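Local coordinates for protein phosphoglycolate phosphatase (Thermoplasma acidophilum, PDB 1KYT) that hydrolyses 2-phosphoglycolate to glycolate and phosphate with magnesium as cofactor and, less efficiently, releases phosphate from inorganic pyrophosphate, at residues N90-E95 / K129-R134; D170-I175 / L187-A192. The protein carries 1 engineered substitution. All blocks are in the same frame, centred on the assembly; numbering follows the deposited sequence.

Interaction 1: N90-E95 / K129-R134; sequences NKFLEE and KEAESR
F92 reaches from helix 87-96 across to helix 124-133 and meets it end-on, the far rim of its ring pressed against the backbone between E130 and A131. F92 CZ comes within 3.3 Å of A131 N, while E130 CB lies at the ring edge, 3.6 Å from F92 CZ. With CG anti to the backbone N (chi1 -178°), the ring stands well out from its own helix and spans a gap of 7.7 Å between the CA atoms of F92 and A131. A131 contributes a methyl, CB, 3.9 Å from F92 CZ; E130 gives only the root of its side chain, since a bend at chi2 carries its carboxylate away. These two helices belong to the cap domain of this HAD-like phosphatase and pack on the antiparallel sheet 115-117, 144-149 and 136-141, whose L147 and F136 touch F92 as well. At the CD1 edge of the F92 ring R134 folds back, its chain bent at chi2 and chi3, and turns one face of its guanidinium to that edge; R134 NH1 is 3.2 Å from F92 CD1. The planes are 59° apart, the edge of the ring meeting the face of the guanidinium, not a parallel stack. The same guanidinium extends NH2 to E95 OE1, a salt bridge of 3.0 Å whose hydrogen bond is weak and bent (131°). E95, extended beyond CG, shares its carboxylate between two positive groups, probably offsetting their mutual repulsion: OE2 takes K91 NZ, also weakly, at 2.9 Å, one turn back on its helix.

Interaction 2: D170-I175 / L187-A192; sequences DEILVI and LPVRKA
L173, V174 and I175 pair in parallel with R190, K191 and A192, joining the two strands of a beta-alpha-beta unit closed by helix 182-185 in the Rossmann-like core of the HAD fold. Three backbone bonds hold the register: R190 N to I172 O (2.7 Å), V174 N to R190 O and A192 N to V174 O. The packing is tight on both faces. On one, V189 CG2 sits 3.6 Å from V174 CG2, and V189 CG1 leans on I172 CG2; M184 and F185 of helix 182-185 also touch V174. On the other, L173 CD1 lies 4.0 Å from A192 CB, with I220 of helix 215-223 packed against both residues. The loose side is at the partly exposed start of the strands, where polar groups take over. R190, bent at chi2 and chi3 (72° and 64°), turns its guanidinium side-on to D170: R190 NE meets D170 OD2 at 2.7 Å on the syn side, while R190 NH2 reaches D170 OD1 at 3.2 Å from above the carboxylate plane. H3 ND1 also bonds D170 OD1. With an alanine in place of R190, the D170 carboxylate would probably lose its positive mate and two nitrogens that help fix its rotation. P188, partly exposed, packs on F156 of the second subunit; P188 O and D170 OD2 are bridged by a water, 2.9 Å from D170 OD2.

Along the chain interaction 1 closes before interaction 2 opens, and the two lie on opposite sides of the chain's centre, with centres 33 Å apart and nearest atoms about 19 Å apart. They share no helix, strand or sheet. Interaction 1 joins helices 87-96 and 124-133 in the cap inserted into the chain; interaction 2 pairs strands 172-175 and 190-193 of the mixed core sheet, after the chain has returned from the cap. The I175 end of interaction 2 lies near the catalytic site, its side chain about 6 Å from that of the nucleophile D11. Interaction 1, away from the annotated sites, packs the cap's helices together, while interaction 2 builds the core sheet whose strand 172-175 leads to the metal-binding D177.

Interaction 1: N90-E95 / K129-R134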
loop_
_atom_site.group_PDB
_atom_site.type_symbol
_atom_site.label_atom_id
_atom_site.label_comp_id
_atom_site.label_asym_id
_atom_site.label_seq_id
_atom_site.Cartn_x
_atom_site.Cartn_y
_atom_site.Cartn_z
ATOM N N ASN A 90 20.658 -4.377 8.792
ATOM C CA ASN A 90 21.628 -5.090 9.617
ATOM C C ASN A 90 22.410 -4.136 10.509
ATOM O O ASN A 90 22.695 -4.453 11.662
ATOM C CB ASN A 90 22.602 -5.928 8.758
ATOM C CG ASN A 90 22.029 -7.297 8.370
ATOM O OD1 ASN A 90 21.039 -7.755 8.931
ATOM N ND2 ASN A 90 22.667 -7.954 7.409
ATOM N N LYS A 91 22.736 -2.962 9.982
ATOM C CA LYS A 91 23.483 -1.958 10.734
ATOM C C LYS A 91 22.637 -1.382 11.869
ATOM O O LYS A 91 23.145 -1.068 12.948
ATOM C CB LYS A 91 23.927 -0.819 9.814
ATOM C CG LYS A 91 24.507 0.377 10.568
ATOM C CD LYS A 91 24.874 1.521 9.635
ATOM C CE LYS A 91 25.397 2.722 10.416
ATOM N NZ LYS A 91 26.556 2.366 11.282
ATOM N N PHE A 92 21.344 -1.229 11.610
ATOM C CA PHE A 92 20.431 -0.701 12.613
ATOM C C PHE A 92 20.386 -1.684 13.773
ATOM O O PHE A 92 20.400 -1.289 14.933
ATOM C CB PHE A 92 19.032 -0.534 12.014
ATOM C CG PHE A 92 18.023 0.057 12.968
ATOM C CD1 PHE A 92 17.933 1.432 13.146
ATOM C CD2 PHE A 92 17.155 -0.766 13.676
ATOM C CE1 PHE A 92 16.982 1.980 14.018
ATOM C CE2 PHE A 92 16.200 -0.230 14.550
ATOM C CZ PHE A 92 16.114 1.144 14.719
ATOM N N LEU A 93 20.318 -2.972 13.459
ATOM C CA LEU A 93 20.278 -3.983 14.513
ATOM C C LEU A 93 21.563 -3.962 15.343
ATOM O O LEU A 93 21.516 -3.995 16.575
ATOM C CB LEU A 93 20.048 -5.382 13.919
ATOM C CG LEU A 93 20.215 -6.568 14.878
ATOM C CD1 LEU A 93 19.393 -6.338 16.141
ATOM C CD2 LEU A 93 19.785 -7.860 14.184
ATOM N N GLU A 94 22.703 -3.891 14.665
ATOM C CA GLU A 94 23.993 -3.856 15.342
ATOM C C GLU A 94 24.025 -2.739 16.380
ATOM O O GLU A 94 24.424 -2.962 17.518
ATOM C CB GLU A 94 25.117 -3.660 14.325
ATOM C CG GLU A 94 26.505 -3.566 14.940
ATOM C CD GLU A 94 27.601 -3.436 13.895
ATOM O OE1 GLU A 94 27.279 -3.108 12.732
ATOM O OE2 GLU A 94 28.787 -3.648 14.238
ATOM N N GLU A 95 23.588 -1.546 15.985
ATOM C CA GLU A 95 23.563 -0.381 16.880
ATOM C C GLU A 95 22.561 -0.498 18.028
ATOM O O GLU A 95 22.922 -0.357 19.196
ATOM C CB GLU A 95 23.239 0.886 16.089
ATOM C CG GLU A 95 24.227 1.212 14.991
ATOM C CD GLU A 95 23.877 2.498 14.264
ATOM O OE1 GLU A 95 22.847 3.120 14.611
ATOM O OE2 GLU A 95 24.632 2.884 13.345
ATOM N N LYS A 129 10.290 3.829 16.647
ATOM C CA LYS A 129 10.529 5.241 16.340
ATOM C C LYS A 129 11.908 5.418 15.711
ATOM O O LYS A 129 12.088 6.203 14.781
ATOM C CB LYS A 129 10.444 6.088 17.612
ATOM C CG LYS A 129 9.066 6.128 18.250
ATOM C CD LYS A 129 9.041 7.080 19.444
ATOM C CE LYS A 129 7.644 7.182 20.052
ATOM N NZ LYS A 129 7.591 8.191 21.152
ATOM N N GLU A 130 12.894 4.712 16.239
ATOM C CA GLU A 130 14.229 4.801 15.674
ATOM C C GLU A 130 14.187 4.194 14.265
ATOM O O GLU A 130 14.709 4.764 13.316
ATOM C CB GLU A 130 15.230 4.060 16.561
ATOM C CG GLU A 130 15.500 4.768 17.884
ATOM C CD GLU A 130 16.019 6.189 17.696
ATOM O OE1 GLU A 130 15.538 7.092 18.396
ATOM O OE2 GLU A 130 16.910 6.410 16.855
ATOM N N ALA A 131 13.524 3.052 14.132
ATOM C CA ALA A 131 13.407 2.384 12.841
ATOM C C ALA A 131 12.754 3.289 11.788
ATOM O O ALA A 131 13.286 3.465 10.699
ATOM C CB ALA A 131 12.598 1.081 12.996
ATOM N N GLU A 132 11.608 3.875 12.107
ATOM C CA GLU A 132 10.932 4.729 11.133
ATOM C C GLU A 132 11.744 5.990 10.786
ATOM O O GLU A 132 11.725 6.454 9.648
ATOM C CB GLU A 132 9.527 5.095 11.630
ATOM C CG GLU A 132 8.742 3.888 12.069
ATOM C CD GLU A 132 7.240 4.116 12.154
ATOM O OE1 GLU A 132 6.795 5.255 12.442
ATOM O OE2 GLU A 132 6.501 3.133 11.945
ATOM N N SER A 133 12.451 6.549 11.759
ATOM C CA SER A 133 13.255 7.733 11.477
ATOM C C SER A 133 14.357 7.352 10.496
ATOM O O SER A 133 15.033 8.216 9.942
ATOM C CB SER A 133 13.896 8.271 12.755
ATOM O OG SER A 133 14.929 7.410 13.183
ATOM N N ARG A 134 14.535 6.051 10.282
ATOM C CA ARG A 134 15.568 5.563 9.383
ATOM C C ARG A 134 14.996 5.021 8.076
ATOM O O ARG A 134 15.709 4.439 7.273
ATOM C CB ARG A 134 16.384 4.478 10.088
ATOM C CG ARG A 134 17.021 4.952 11.385
ATOM C CD ARG A 134 18.381 5.586 11.153
ATOM N NE ARG A 134 19.457 4.600 11.237
ATOM C CZ ARG A 134 19.841 4.007 12.365
ATOM N NH1 ARG A 134 19.240 4.303 13.513
ATOM N NH2 ARG A 134 20.823 3.113 12.348
#

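Interaction 2: D170-I175 / L187-A192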
loop_
_atom_site.group_PDB
_atom_site.type_symbol
_atom_site.label_atom_id
_atom_site.label_comp_id
_atom_site.label_asym_id
_atom_site.label_seq_id
_atom_site.Cartn_x
_atom_site.Cartn_y
_atom_site.Cartn_z
ATOM N N ASP A 170 -8.559 -8.553 -10.329
ATOM C CA ASP A 170 -9.657 -9.447 -10.007
ATOM C C ASP A 170 -9.445 -10.894 -10.418
ATOM O O ASP A 170 -10.328 -11.719 -10.229
ATOM C CB ASP A 170 -10.977 -8.946 -10.583
ATOM C CG ASP A 170 -12.170 -9.550 -9.868
ATOM O OD1 ASP A 170 -13.206 -9.795 -10.516
ATOM O OD2 ASP A 170 -12.068 -9.780 -8.640
ATOM N N GLU A 171 -8.280 -11.199 -10.993
ATOM C CA GLU A 171 -7.959 -12.574 -11.354
ATOM C C GLU A 171 -7.063 -13.126 -10.248
ATOM O O GLU A 171 -6.638 -14.277 -10.287
ATOM C CB GLU A 171 -7.219 -12.626 -12.691
ATOM C CG GLU A 171 -8.065 -12.183 -13.870
ATOM C CD GLU A 171 -7.309 -12.227 -15.175
ATOM O OE1 GLU A 171 -6.322 -11.479 -15.330
ATOM O OE2 GLU A 171 -7.703 -13.020 -16.051
ATOM N N ILE A 172 -6.784 -12.283 -9.260
ATOM C CA ILE A 172 -5.918 -12.654 -8.151
ATOM C C ILE A 172 -6.703 -12.752 -6.860
ATOM O O ILE A 172 -7.523 -11.885 -6.551
ATOM C CB ILE A 172 -4.789 -11.619 -7.930
ATOM C CG1 ILE A 172 -3.822 -11.629 -9.116
ATOM C CG2 ILE A 172 -4.046 -11.906 -6.597
ATOM C CD1 ILE A 172 -2.829 -10.496 -9.060
ATOM N N LEU A 173 -6.459 -13.836 -6.130
ATOM C CA LEU A 173 -7.089 -14.063 -4.839
ATOM C C LEU A 173 -5.984 -14.004 -3.780
ATOM O O LEU A 173 -4.915 -14.597 -3.959
ATOM C CB LEU A 173 -7.751 -15.445 -4.811
ATOM C CG LEU A 173 -8.146 -16.001 -3.440
ATOM C CD1 LEU A 173 -9.142 -15.056 -2.764
ATOM C CD2 LEU A 173 -8.736 -17.399 -3.607
ATOM N N VAL A 174 -6.218 -13.275 -2.693
ATOM C CA VAL A 174 -5.226 -13.225 -1.621
ATOM C C VAL A 174 -5.830 -13.807 -0.354
ATOM O O VAL A 174 -6.998 -13.552 -0.046
ATOM C CB VAL A 174 -4.743 -11.783 -1.313
ATOM C CG1 VAL A 174 -4.022 -11.206 -2.521
ATOM C CG2 VAL A 174 -5.905 -10.926 -0.899
ATOM N N ILE A 175 -5.046 -14.614 0.350
ATOM C CA ILE A 175 -5.474 -15.223 1.601
ATOM C C ILE A 175 -4.510 -14.780 2.710
ATOM O O ILE A 175 -3.295 -14.982 2.631
ATOM C CB ILE A 175 -5.518 -16.767 1.481
ATOM C CG1 ILE A 175 -6.490 -17.155 0.358
ATOM C CG2 ILE A 175 -5.964 -17.402 2.792
ATOM C CD1 ILE A 175 -6.483 -18.630 -0.013
ATOM N N LEU A 187 -5.483 -3.971 -1.829
ATOM C CA LEU A 187 -5.382 -3.926 -3.288
ATOM C C LEU A 187 -6.731 -4.357 -3.863
ATOM O O LEU A 187 -7.536 -4.962 -3.164
ATOM C CB LEU A 187 -4.283 -4.865 -3.800
ATOM C CG LEU A 187 -2.847 -4.547 -3.391
ATOM C CD1 LEU A 187 -1.934 -5.676 -3.838
ATOM C CD2 LEU A 187 -2.415 -3.227 -4.009
ATOM N N PRO A 188 -6.987 -4.080 -5.156
ATOM C CA PRO A 188 -8.255 -4.438 -5.802
ATOM C C PRO A 188 -8.397 -5.910 -6.159
ATOM O O PRO A 188 -9.117 -6.267 -7.092
ATOM C CB PRO A 188 -8.281 -3.543 -7.051
ATOM C CG PRO A 188 -7.219 -2.504 -6.786
ATOM C CD PRO A 188 -6.171 -3.276 -6.069
ATOM N N VAL A 189 -7.721 -6.761 -5.396
ATOM C CA VAL A 189 -7.751 -8.193 -5.626
ATOM C C VAL A 189 -8.946 -8.846 -4.945
ATOM O O VAL A 189 -9.701 -8.184 -4.226
ATOM C CB VAL A 189 -6.484 -8.837 -5.069
ATOM C CG1 VAL A 189 -5.269 -8.316 -5.803
ATOM C CG2 VAL A 189 -6.367 -8.504 -3.567
ATOM N N ARG A 190 -9.119 -10.144 -5.180
ATOM C CA ARG A 190 -10.188 -10.895 -4.534
ATOM C C ARG A 190 -9.584 -11.282 -3.182
ATOM O O ARG A 190 -8.380 -11.530 -3.083
ATOM C CB ARG A 190 -10.551 -12.148 -5.325
ATOM C CG ARG A 190 -11.936 -12.684 -4.997
ATOM C CD ARG A 190 -13.022 -11.769 -5.559
ATOM N NE ARG A 190 -12.994 -11.729 -7.022
ATOM C CZ ARG A 190 -13.402 -12.723 -7.805
ATOM N NH1 ARG A 190 -13.876 -13.834 -7.270
ATOM N NH2 ARG A 190 -13.316 -12.619 -9.124
ATOM N N LYS A 191 -10.422 -11.346 -2.151
ATOM C CA LYS A 191 -9.953 -11.626 -0.797
ATOM C C LYS A 191 -10.729 -12.683 -0.033
ATOM O O LYS A 191 -11.960 -12.744 -0.114
ATOM C CB LYS A 191 -10.006 -10.331 0.012
ATOM C CG LYS A 191 -9.202 -9.188 -0.562
ATOM C CD LYS A 191 -9.566 -7.894 0.141
ATOM C CE LYS A 191 -10.152 -6.897 -0.813
ATOM N NZ LYS A 191 -9.101 -6.378 -1.715
ATOM N N ALA A 192 -10.006 -13.484 0.742
ATOM C CA ALA A 192 -10.615 -14.515 1.571
ATOM C C ALA A 192 -9.778 -14.625 2.830
ATOM O O ALA A 192 -8.568 -14.379 2.802
ATOM C CB ALA A 192 -10.655 -15.847 0.843
HETATM O O HOH W 1 -11.183 -7.713 -6.777
#